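Local coordinates for protein esterase (Thermotoga maritima, PDB 3DOH) that hydrolyses carboxylic ester bonds as a thermostable esterase, pairing an alpha/beta-hydrolase domain with an immunoglobulin-like domain, at residues V6-K14 / C23-V31; I158-V168 / Q209-Q220. One frame throughout, in Å; residues are numbered along the deposited sequence.

Overall arrangement
Contact 1 and contact 2 are both antiparallel strand pairs, one in each domain. Contact 1 joins neighbouring strands of a hairpin in the immunoglobulin-like domain; contact 2 joins two strands, distant in sequence, of the alpha/beta-hydrolase sheet. Their centres lie 27 Å apart and their nearest atoms about 10 Å apart, so they do not touch, and contact 1 is complete in sequence before contact 2 begins. A sulfate ion, probably from the crystallisation liquor, is bonded weakly by Arg161 of contact 2 and also hydrogen-bonded to His138, whose strand pairs with 6-14. The sheet of contact 2 contains strand 264-270, after which comes Ser271, probably the nucleophile of a triad with His359 and Asp319.

Contact 1: residues V6-K14 / C23-V31; sequences VKSVTLITK and CAVVIEYPV
Glu28 O is approached by two successive amides of segment 6-14: Lys7 N donates to it over 2.6 Å, while the bond from Ser8 N is weak. Lys7 and Ser8 thus both face Glu28 in a classic beta bulge. In return, Glu28 N donates to Ser8 O at 2.8 Å. Farther along, Thr10 and Val26 exchange a pair of backbone bonds. A second classic bulge sets Cys23 and Ala24 against Ile12, whose carbonyl oxygen accepts from both amides, Cys23 N at 2.7 Å and Ala24 N at 3.1 Å, while Ile12 N donates to Ala24 O. These strands, 8-16 and 19-29, form a beta hairpin of the immunoglobulin-like domain; backbone hydrogen bonds from Val9, Leu11 and Thr13 run to the other neighbour, strand 129-139. One water gathers three oxygens on the Ser8 and Thr10 face, donating to Val26 O at 2.6 Å and bonding Ser8 OG and Thr10 OG1. With chi1 60°, Ser8 OG sits between its own N and carbonyl carbon, 3.4 Å from Glu28 CB. Glu28 extends, chi1 179°, obliquely across the base of Lys7, CG to Lys7 CB being 3.6 Å; its OE2 has a weak, long ion pair with Lys79. An alanine here is likely to uncover the aliphatic base of Lys7 and leave Lys79 without that distant carboxylate. On the same face Ile12 CG1 packs 3.8 Å from Val26 CG2.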
loop_
_atom_site.group_PDB
_atom_site.type_symbol
_atom_site.label_atom_id
_atom_site.label_comp_id
_atom_site.label_asym_id
_atom_site.label_seq_id
_atom_site.Cartn_x
_atom_site.Cartn_y
_atom_site.Cartn_z
ATOM N N VAL A 6 12.609 -14.680 38.538
ATOM C CA VAL A 6 11.953 -15.381 37.441
ATOM C C VAL A 6 12.350 -16.853 37.411
ATOM O O VAL A 6 13.526 -17.186 37.274
ATOM C CB VAL A 6 12.288 -14.741 36.082
ATOM C CG1 VAL A 6 12.256 -15.788 34.979
ATOM C CG2 VAL A 6 11.321 -13.606 35.777
ATOM N N LYS A 7 11.359 -17.731 37.539
ATOM C CA LYS A 7 11.617 -19.151 37.780
ATOM C C LYS A 7 12.111 -19.904 36.541
ATOM O O LYS A 7 12.952 -20.804 36.655
ATOM C CB LYS A 7 10.372 -19.828 38.378
ATOM C CG LYS A 7 9.694 -19.012 39.522
ATOM C CD LYS A 7 9.228 -19.941 40.700
ATOM C CE LYS A 7 10.397 -20.411 41.621
ATOM N NZ LYS A 7 9.908 -21.256 42.773
ATOM N N SER A 8 11.579 -19.542 35.376
ATOM C CA SER A 8 11.958 -20.182 34.119
ATOM C C SER A 8 11.370 -19.429 32.956
ATOM O O SER A 8 10.414 -18.653 33.111
ATOM C CB SER A 8 11.455 -21.627 34.042
ATOM O OG SER A 8 10.042 -21.643 34.133
ATOM N N VAL A 9 11.994 -19.666 31.806
ATOM C CA VAL A 9 11.530 -19.205 30.513
ATOM C C VAL A 9 11.573 -20.392 29.556
ATOM O O VAL A 9 12.618 -20.981 29.302
ATOM C CB VAL A 9 12.331 -18.014 30.020
ATOM C CG1 VAL A 9 12.688 -17.133 31.202
ATOM C CG2 VAL A 9 13.576 -18.487 29.391
ATOM N N THR A 10 10.402 -20.790 29.101
ATOM C CA THR A 10 10.245 -22.040 28.427
ATOM C C THR A 10 9.759 -21.756 27.018
ATOM O O THR A 10 8.771 -21.060 26.805
ATOM C CB THR A 10 9.224 -22.901 29.143
ATOM O OG1 THR A 10 9.515 -22.942 30.544
ATOM C CG2 THR A 10 9.247 -24.297 28.582
ATOM N N LEU A 11 10.505 -22.276 26.065
ATOM C CA LEU A 11 10.173 -22.225 24.666
ATOM C C LEU A 11 9.098 -23.235 24.338
ATOM O O LEU A 11 9.297 -24.423 24.552
ATOM C CB LEU A 11 11.434 -22.574 23.894
ATOM C CG LEU A 11 12.326 -21.405 23.479
ATOM C CD1 LEU A 11 12.209 -20.252 24.454
ATOM C CD2 LEU A 11 13.772 -21.858 23.234
ATOM N N ILE A 12 7.953 -22.790 23.840
ATOM C CA ILE A 12 6.929 -23.736 23.419
ATOM C C ILE A 12 7.040 -23.954 21.898
ATOM O O ILE A 12 6.953 -22.975 21.107
ATOM C CB ILE A 12 5.494 -23.270 23.794
ATOM C CG1 ILE A 12 5.440 -22.676 25.205
ATOM C CG2 ILE A 12 4.485 -24.420 23.614
ATOM C CD1 ILE A 12 5.719 -23.701 26.329
ATOM N N THR A 13 7.261 -25.214 21.501
ATOM C CA THR A 13 7.262 -25.617 20.098
ATOM C C THR A 13 6.069 -26.474 19.845
ATOM O O THR A 13 5.549 -27.136 20.760
ATOM C CB THR A 13 8.531 -26.434 19.627
ATOM O OG1 THR A 13 8.614 -27.706 20.302
ATOM C CG2 THR A 13 9.834 -25.647 19.832
ATOM N N LYS A 14 5.639 -26.485 18.587
ATOM C CA LYS A 14 4.472 -27.219 18.192
ATOM C C LYS A 14 4.713 -27.635 16.742
ATOM O O LYS A 14 5.373 -26.891 15.974
ATOM C CB LYS A 14 3.294 -26.273 18.309
ATOM C CG LYS A 14 1.948 -26.877 18.048
ATOM C CD LYS A 14 1.044 -25.811 17.504
ATOM C CE LYS A 14 -0.397 -26.066 17.837
ATOM N NZ LYS A 14 -0.667 -25.721 19.260
ATOM N N CYS A 23 6.236 -21.495 18.932
ATOM C CA CYS A 23 4.985 -20.750 18.845
ATOM C C CYS A 23 4.725 -19.941 20.106
ATOM O O CYS A 23 3.967 -18.980 20.091
ATOM C CB CYS A 23 3.811 -21.693 18.570
ATOM S SG CYS A 23 3.489 -22.829 19.907
ATOM N N ALA A 24 5.345 -20.312 21.213
ATOM C CA ALA A 24 5.158 -19.478 22.385
ATOM C C ALA A 24 6.359 -19.499 23.313
ATOM O O ALA A 24 7.219 -20.366 23.212
ATOM C CB ALA A 24 3.892 -19.851 23.106
ATOM N N VAL A 25 6.434 -18.500 24.170
ATOM C CA VAL A 25 7.415 -18.452 25.211
ATOM C C VAL A 25 6.606 -18.265 26.484
ATOM O O VAL A 25 5.764 -17.361 26.568
ATOM C CB VAL A 25 8.391 -17.277 24.976
ATOM C CG1 VAL A 25 9.069 -16.894 26.251
ATOM C CG2 VAL A 25 9.411 -17.630 23.912
ATOM N N VAL A 26 6.835 -19.151 27.444
ATOM C CA VAL A 26 6.178 -19.076 28.755
ATOM C C VAL A 26 7.169 -18.739 29.877
ATOM O O VAL A 26 8.175 -19.435 30.077
ATOM C CB VAL A 26 5.461 -20.403 29.106
ATOM C CG1 VAL A 26 4.998 -20.406 30.533
ATOM C CG2 VAL A 26 4.265 -20.638 28.182
ATOM N N ILE A 27 6.871 -17.684 30.621
ATOM C CA ILE A 27 7.734 -17.257 31.719
ATOM C C ILE A 27 7.059 -17.612 33.033
ATOM O O ILE A 27 5.908 -17.265 33.230
ATOM C CB ILE A 27 8.002 -15.726 31.683
ATOM C CG1 ILE A 27 8.439 -15.277 30.261
ATOM C CG2 ILE A 27 8.969 -15.341 32.830
ATOM C CD1 ILE A 27 8.229 -13.824 29.919
ATOM N N GLU A 28 7.763 -18.329 33.910
ATOM C CA GLU A 28 7.241 -18.616 35.257
ATOM C C GLU A 28 7.792 -17.579 36.215
ATOM O O GLU A 28 8.993 -17.584 36.532
ATOM C CB GLU A 28 7.577 -20.035 35.754
ATOM C CG GLU A 28 7.043 -20.305 37.179
ATOM C CD GLU A 28 7.073 -21.786 37.620
ATOM O OE1 GLU A 28 8.065 -22.516 37.400
ATOM O OE2 GLU A 28 6.071 -22.218 38.219
ATOM N N TYR A 29 6.908 -16.693 36.652
ATOM C CA TYR A 29 7.238 -15.654 37.605
ATOM C C TYR A 29 7.214 -16.147 39.061
ATOM O O TYR A 29 6.516 -17.118 39.366
ATOM C CB TYR A 29 6.272 -14.493 37.400
ATOM C CG TYR A 29 6.702 -13.597 36.250
ATOM C CD1 TYR A 29 7.692 -12.625 36.434
ATOM C CD2 TYR A 29 6.137 -13.730 34.977
ATOM C CE1 TYR A 29 8.094 -11.797 35.388
ATOM C CE2 TYR A 29 6.522 -12.905 33.924
ATOM C CZ TYR A 29 7.504 -11.942 34.129
ATOM O OH TYR A 29 7.913 -11.121 33.089
ATOM N N PRO A 30 7.989 -15.483 39.968
ATOM C CA PRO A 30 7.978 -15.896 41.391
ATOM C C PRO A 30 6.594 -15.749 42.092
ATOM O O PRO A 30 6.256 -16.579 42.922
ATOM C CB PRO A 30 9.082 -15.016 42.034
ATOM C CG PRO A 30 9.907 -14.491 40.901
ATOM C CD PRO A 30 8.927 -14.351 39.760
ATOM N N VAL A 31 5.817 -14.718 41.753
ATOM C CA VAL A 31 4.388 -14.691 42.108
ATOM C C VAL A 31 3.468 -14.853 40.920
ATOM O O VAL A 31 3.907 -15.037 39.768
ATOM C CB VAL A 31 3.932 -13.402 42.781
ATOM C CG1 VAL A 31 3.372 -13.698 44.208
ATOM C CG2 VAL A 31 5.032 -12.320 42.722
HETATM O O HOH W 1 8.329 -21.180 31.989
#

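Contact 2: residues I158-V168 / Q209-Q220; sequences IPYRLFVPKDV and QVVHPCFVLAPQ. With SO4 (sulfate ion), chain G.
Pro159 O accepts Gln220 N at 2.8 Å, while the Gln220 side chain turns to Asn190, Asp189 and Glu185. Tyr160 sends its ring off the sheet, CD2 meeting Leu217 CD1 at 3.5 Å on the side where helix 242-257 packs. Arg161 exchanges backbone bonds with Ala218; its chain bends at chi2 and chi3, bringing the guanidinium edge to a sulfate ion, probably from the crystallisation liquor, through weak bonds, with NH2 3.0 Å from sulfate O3. The same NH2 donates to Phe144 O, and NH1 to Asn190 O. This antiparallel pairing belongs to the mixed central sheet of the alpha/beta-hydrolase fold, in which strand 215-219 runs parallel to 174-180 on its other side. Phe163 makes the last backbone-bonded pair, with Val216, and its CG stands anti to the backbone N (chi1 177°). This carries the ring onward to Cys214 O, which lies at its edge, in plane, 3.3 Å from CD2; the Gln209 amide, tilted 53° to the ring, meets CE2 and donates to Trp203 O. Pro165 CD sits over the centre of the Phe215 ring, a CH-pi contact 3.4 Å from its centroid. Val168 CG2 ends the run against Pro213 CB.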
loop_
_atom_site.group_PDB
_atom_site.type_symbol
_atom_site.label_atom_id
_atom_site.label_comp_id
_atom_site.label_asym_id
_atom_site.label_seq_id
_atom_site.Cartn_x
_atom_site.Cartn_y
_atom_site.Cartn_z
ATOM N N ILE A 158 17.750 -48.800 14.978
ATOM C CA ILE A 158 16.690 -47.928 14.514
ATOM C C ILE A 158 16.051 -47.225 15.688
ATOM O O ILE A 158 15.367 -47.849 16.497
ATOM C CB ILE A 158 15.602 -48.689 13.662
ATOM C CG1 ILE A 158 16.173 -49.211 12.324
ATOM C CG2 ILE A 158 14.368 -47.816 13.448
ATOM C CD1 ILE A 158 16.445 -48.179 11.292
ATOM N N PRO A 159 16.261 -45.904 15.776
ATOM C CA PRO A 159 15.539 -45.152 16.798
ATOM C C PRO A 159 14.062 -44.984 16.383
ATOM O O PRO A 159 13.762 -44.838 15.163
ATOM C CB PRO A 159 16.267 -43.791 16.819
ATOM C CG PRO A 159 17.426 -43.920 15.883
ATOM C CD PRO A 159 17.094 -45.016 14.938
ATOM N N TYR A 160 13.158 -45.030 17.365
ATOM C CA TYR A 160 11.751 -44.766 17.091
ATOM C C TYR A 160 10.996 -44.067 18.204
ATOM O O TYR A 160 11.401 -44.067 19.358
ATOM C CB TYR A 160 11.034 -46.037 16.647
ATOM C CG TYR A 160 10.837 -47.093 17.714
ATOM C CD1 TYR A 160 11.873 -48.002 18.055
ATOM C CD2 TYR A 160 9.604 -47.217 18.368
ATOM C CE1 TYR A 160 11.674 -48.998 19.028
ATOM C CE2 TYR A 160 9.388 -48.198 19.331
ATOM C CZ TYR A 160 10.425 -49.087 19.652
ATOM O OH TYR A 160 10.179 -50.044 20.611
ATOM N N ARG A 161 9.911 -43.422 17.819
ATOM C CA ARG A 161 9.073 -42.695 18.749
ATOM C C ARG A 161 7.737 -43.373 18.655
ATOM O O ARG A 161 7.266 -43.641 17.553
ATOM C CB ARG A 161 8.910 -41.206 18.353
ATOM C CG ARG A 161 10.161 -40.347 18.252
ATOM C CD ARG A 161 10.890 -40.113 19.562
ATOM N NE ARG A 161 10.193 -39.235 20.492
ATOM C CZ ARG A 161 10.686 -38.108 21.024
ATOM N NH1 ARG A 161 11.912 -37.664 20.744
ATOM N NH2 ARG A 161 9.923 -37.414 21.859
ATOM N N LEU A 162 7.122 -43.620 19.801
ATOM C CA LEU A 162 5.849 -44.330 19.869
ATOM C C LEU A 162 4.874 -43.591 20.764
ATOM O O LEU A 162 5.222 -43.263 21.879
ATOM C CB LEU A 162 6.078 -45.727 20.451
ATOM C CG LEU A 162 4.847 -46.550 20.846
ATOM C CD1 LEU A 162 4.244 -47.252 19.626
ATOM C CD2 LEU A 162 5.239 -47.578 21.891
ATOM N N PHE A 163 3.663 -43.344 20.283
ATOM C CA PHE A 163 2.584 -42.730 21.101
ATOM C C PHE A 163 1.706 -43.836 21.654
ATOM O O PHE A 163 1.214 -44.667 20.923
ATOM C CB PHE A 163 1.727 -41.757 20.253
ATOM C CG PHE A 163 0.538 -41.108 20.984
ATOM C CD1 PHE A 163 0.682 -39.858 21.639
ATOM C CD2 PHE A 163 -0.740 -41.683 20.923
ATOM C CE1 PHE A 163 -0.435 -39.194 22.250
ATOM C CE2 PHE A 163 -1.864 -41.054 21.545
ATOM C CZ PHE A 163 -1.700 -39.798 22.217
ATOM N N VAL A 164 1.501 -43.836 22.949
ATOM C CA VAL A 164 0.606 -44.789 23.573
ATOM C C VAL A 164 -0.654 -44.034 24.044
ATOM O O VAL A 164 -0.535 -43.032 24.713
ATOM C CB VAL A 164 1.364 -45.473 24.766
ATOM C CG1 VAL A 164 0.437 -46.336 25.648
ATOM C CG2 VAL A 164 2.565 -46.294 24.234
ATOM N N PRO A 165 -1.866 -44.512 23.686
ATOM C CA PRO A 165 -3.077 -43.758 24.102
ATOM C C PRO A 165 -3.211 -43.656 25.636
ATOM O O PRO A 165 -2.645 -44.467 26.357
ATOM C CB PRO A 165 -4.248 -44.552 23.495
ATOM C CG PRO A 165 -3.662 -45.785 22.826
ATOM C CD PRO A 165 -2.169 -45.746 22.929
ATOM N N LYS A 166 -3.937 -42.651 26.115
ATOM C CA LYS A 166 -4.140 -42.475 27.540
ATOM C C LYS A 166 -5.599 -42.570 27.948
ATOM O O LYS A 166 -6.496 -42.177 27.190
ATOM C CB LYS A 166 -3.565 -41.138 28.019
ATOM C CG LYS A 166 -3.666 -39.957 27.007
ATOM C CD LYS A 166 -4.083 -38.614 27.668
ATOM C CE LYS A 166 -3.526 -38.463 29.095
ATOM N NZ LYS A 166 -3.877 -37.127 29.769
ATOM N N ASP A 167 -5.797 -43.065 29.174
ATOM C CA ASP A 167 -7.094 -43.251 29.841
ATOM C C ASP A 167 -7.955 -44.107 28.987
ATOM O O ASP A 167 -9.122 -43.813 28.763
ATOM C CB ASP A 167 -7.840 -41.944 30.112
ATOM C CG ASP A 167 -7.024 -40.949 30.893
ATOM O OD1 ASP A 167 -5.828 -41.217 31.179
ATOM O OD2 ASP A 167 -7.593 -39.876 31.214
ATOM N N VAL A 168 -7.382 -45.190 28.525
ATOM C CA VAL A 168 -8.067 -46.035 27.611
ATOM C C VAL A 168 -8.248 -47.399 28.327
ATOM O O VAL A 168 -7.420 -47.756 29.165
ATOM C CB VAL A 168 -7.226 -46.019 26.311
ATOM C CG1 VAL A 168 -6.377 -47.277 26.160
ATOM C CG2 VAL A 168 -8.084 -45.723 25.106
ATOM N N GLN A 209 -7.674 -38.363 18.857
ATOM C CA GLN A 209 -7.505 -39.417 19.865
ATOM C C GLN A 209 -8.776 -39.765 20.614
ATOM O O GLN A 209 -9.032 -40.907 20.917
ATOM C CB GLN A 209 -6.461 -38.996 20.869
ATOM C CG GLN A 209 -5.108 -39.196 20.318
ATOM C CD GLN A 209 -4.806 -40.656 20.157
ATOM O OE1 GLN A 209 -5.267 -41.490 20.952
ATOM N NE2 GLN A 209 -4.014 -40.985 19.127
ATOM N N VAL A 210 -9.560 -38.742 20.906
ATOM C CA VAL A 210 -10.773 -38.839 21.686
ATOM C C VAL A 210 -11.889 -39.543 20.912
ATOM O O VAL A 210 -12.838 -40.074 21.515
ATOM C CB VAL A 210 -11.194 -37.416 22.085
ATOM C CG1 VAL A 210 -12.227 -36.821 21.074
ATOM C CG2 VAL A 210 -11.676 -37.406 23.470
ATOM N N VAL A 211 -11.785 -39.578 19.578
ATOM C CA VAL A 211 -12.714 -40.417 18.786
ATOM C C VAL A 211 -12.108 -41.714 18.240
ATOM O O VAL A 211 -12.833 -42.665 17.975
ATOM C CB VAL A 211 -13.519 -39.616 17.698
ATOM C CG1 VAL A 211 -14.251 -38.482 18.353
ATOM C CG2 VAL A 211 -12.616 -39.051 16.666
ATOM N N HIS A 212 -10.789 -41.734 18.078
ATOM C CA HIS A 212 -10.093 -42.926 17.609
ATOM C C HIS A 212 -8.736 -43.076 18.290
ATOM O O HIS A 212 -7.694 -42.875 17.669
ATOM C CB HIS A 212 -9.916 -42.880 16.090
ATOM C CG HIS A 212 -11.145 -42.452 15.351
ATOM N ND1 HIS A 212 -11.333 -41.163 14.901
ATOM C CD2 HIS A 212 -12.250 -43.143 14.984
ATOM C CE1 HIS A 212 -12.500 -41.079 14.288
ATOM N NE2 HIS A 212 -13.076 -42.266 14.324
ATOM N N PRO A 213 -8.759 -43.431 19.570
ATOM C CA PRO A 213 -7.546 -43.864 20.272
ATOM C C PRO A 213 -6.843 -45.001 19.538
ATOM O O PRO A 213 -7.487 -45.754 18.808
ATOM C CB PRO A 213 -8.081 -44.356 21.617
ATOM C CG PRO A 213 -9.472 -44.796 21.323
ATOM C CD PRO A 213 -9.985 -43.858 20.268
ATOM N N CYS A 214 -5.535 -45.121 19.737
ATOM C CA CYS A 214 -4.572 -44.905 18.663
ATOM C C CYS A 214 -3.141 -44.937 19.189
ATOM O O CYS A 214 -2.755 -44.110 20.015
ATOM C CB CYS A 214 -4.845 -43.575 17.958
ATOM S SG CYS A 214 -3.788 -43.259 16.525
ATOM N N PHE A 215 -2.358 -45.896 18.704
ATOM C CA PHE A 215 -0.922 -45.833 18.816
ATOM C C PHE A 215 -0.323 -45.271 17.525
ATOM O O PHE A 215 -0.865 -45.457 16.418
ATOM C CB PHE A 215 -0.351 -47.237 18.992
ATOM C CG PHE A 215 -0.686 -47.904 20.310
ATOM C CD1 PHE A 215 -1.896 -48.566 20.492
ATOM C CD2 PHE A 215 0.251 -47.946 21.335
ATOM C CE1 PHE A 215 -2.197 -49.207 21.697
ATOM C CE2 PHE A 215 -0.035 -48.605 22.554
ATOM C CZ PHE A 215 -1.246 -49.227 22.736
ATOM N N VAL A 216 0.824 -44.608 17.674
ATOM C CA VAL A 216 1.583 -44.112 16.537
ATOM C C VAL A 216 3.028 -44.495 16.682
ATOM O O VAL A 216 3.675 -44.127 17.645
ATOM C CB VAL A 216 1.534 -42.589 16.423
ATOM C CG1 VAL A 216 2.208 -42.117 15.137
ATOM C CG2 VAL A 216 0.110 -42.098 16.468
ATOM N N LEU A 217 3.533 -45.208 15.691
ATOM C CA LEU A 217 4.920 -45.555 15.634
ATOM C C LEU A 217 5.550 -44.741 14.531
ATOM O O LEU A 217 5.090 -44.741 13.378
ATOM C CB LEU A 217 5.065 -47.046 15.344
ATOM C CG LEU A 217 6.331 -47.516 14.652
ATOM C CD1 LEU A 217 7.484 -47.370 15.553
ATOM C CD2 LEU A 217 6.173 -48.937 14.239
ATOM N N ALA A 218 6.640 -44.074 14.888
ATOM C CA ALA A 218 7.349 -43.215 13.968
ATOM C C ALA A 218 8.810 -43.598 14.051
ATOM O O ALA A 218 9.534 -43.156 14.940
ATOM C CB ALA A 218 7.141 -41.754 14.353
ATOM N N PRO A 219 9.235 -44.501 13.191
ATOM C CA PRO A 219 10.650 -44.858 13.052
ATOM C C PRO A 219 11.544 -43.874 12.296
ATOM O O PRO A 219 11.086 -43.212 11.361
ATOM C CB PRO A 219 10.601 -46.214 12.325
ATOM C CG PRO A 219 9.329 -46.198 11.602
ATOM C CD PRO A 219 8.356 -45.380 12.421
ATOM N N GLN A 220 12.825 -43.798 12.693
ATOM C CA GLN A 220 13.816 -42.970 11.964
ATOM C C GLN A 220 14.850 -43.761 11.205
ATOM O O GLN A 220 15.477 -44.669 11.741
ATOM C CB GLN A 220 14.561 -42.018 12.892
ATOM C CG GLN A 220 15.658 -41.242 12.171
ATOM C CD GLN A 220 16.179 -40.084 13.007
ATOM O OE1 GLN A 220 16.494 -40.251 14.185
ATOM N NE2 GLN A 220 16.251 -38.893 12.405
HETATM S S SO4 G . 10.922 -34.709 24.049
HETATM O O1 SO4 G . 11.778 -34.981 22.895
HETATM O O2 SO4 G . 11.811 -34.336 25.155
HETATM O O3 SO4 G . 10.117 -35.885 24.404
HETATM O O4 SO4 G . 10.018 -33.593 23.745
#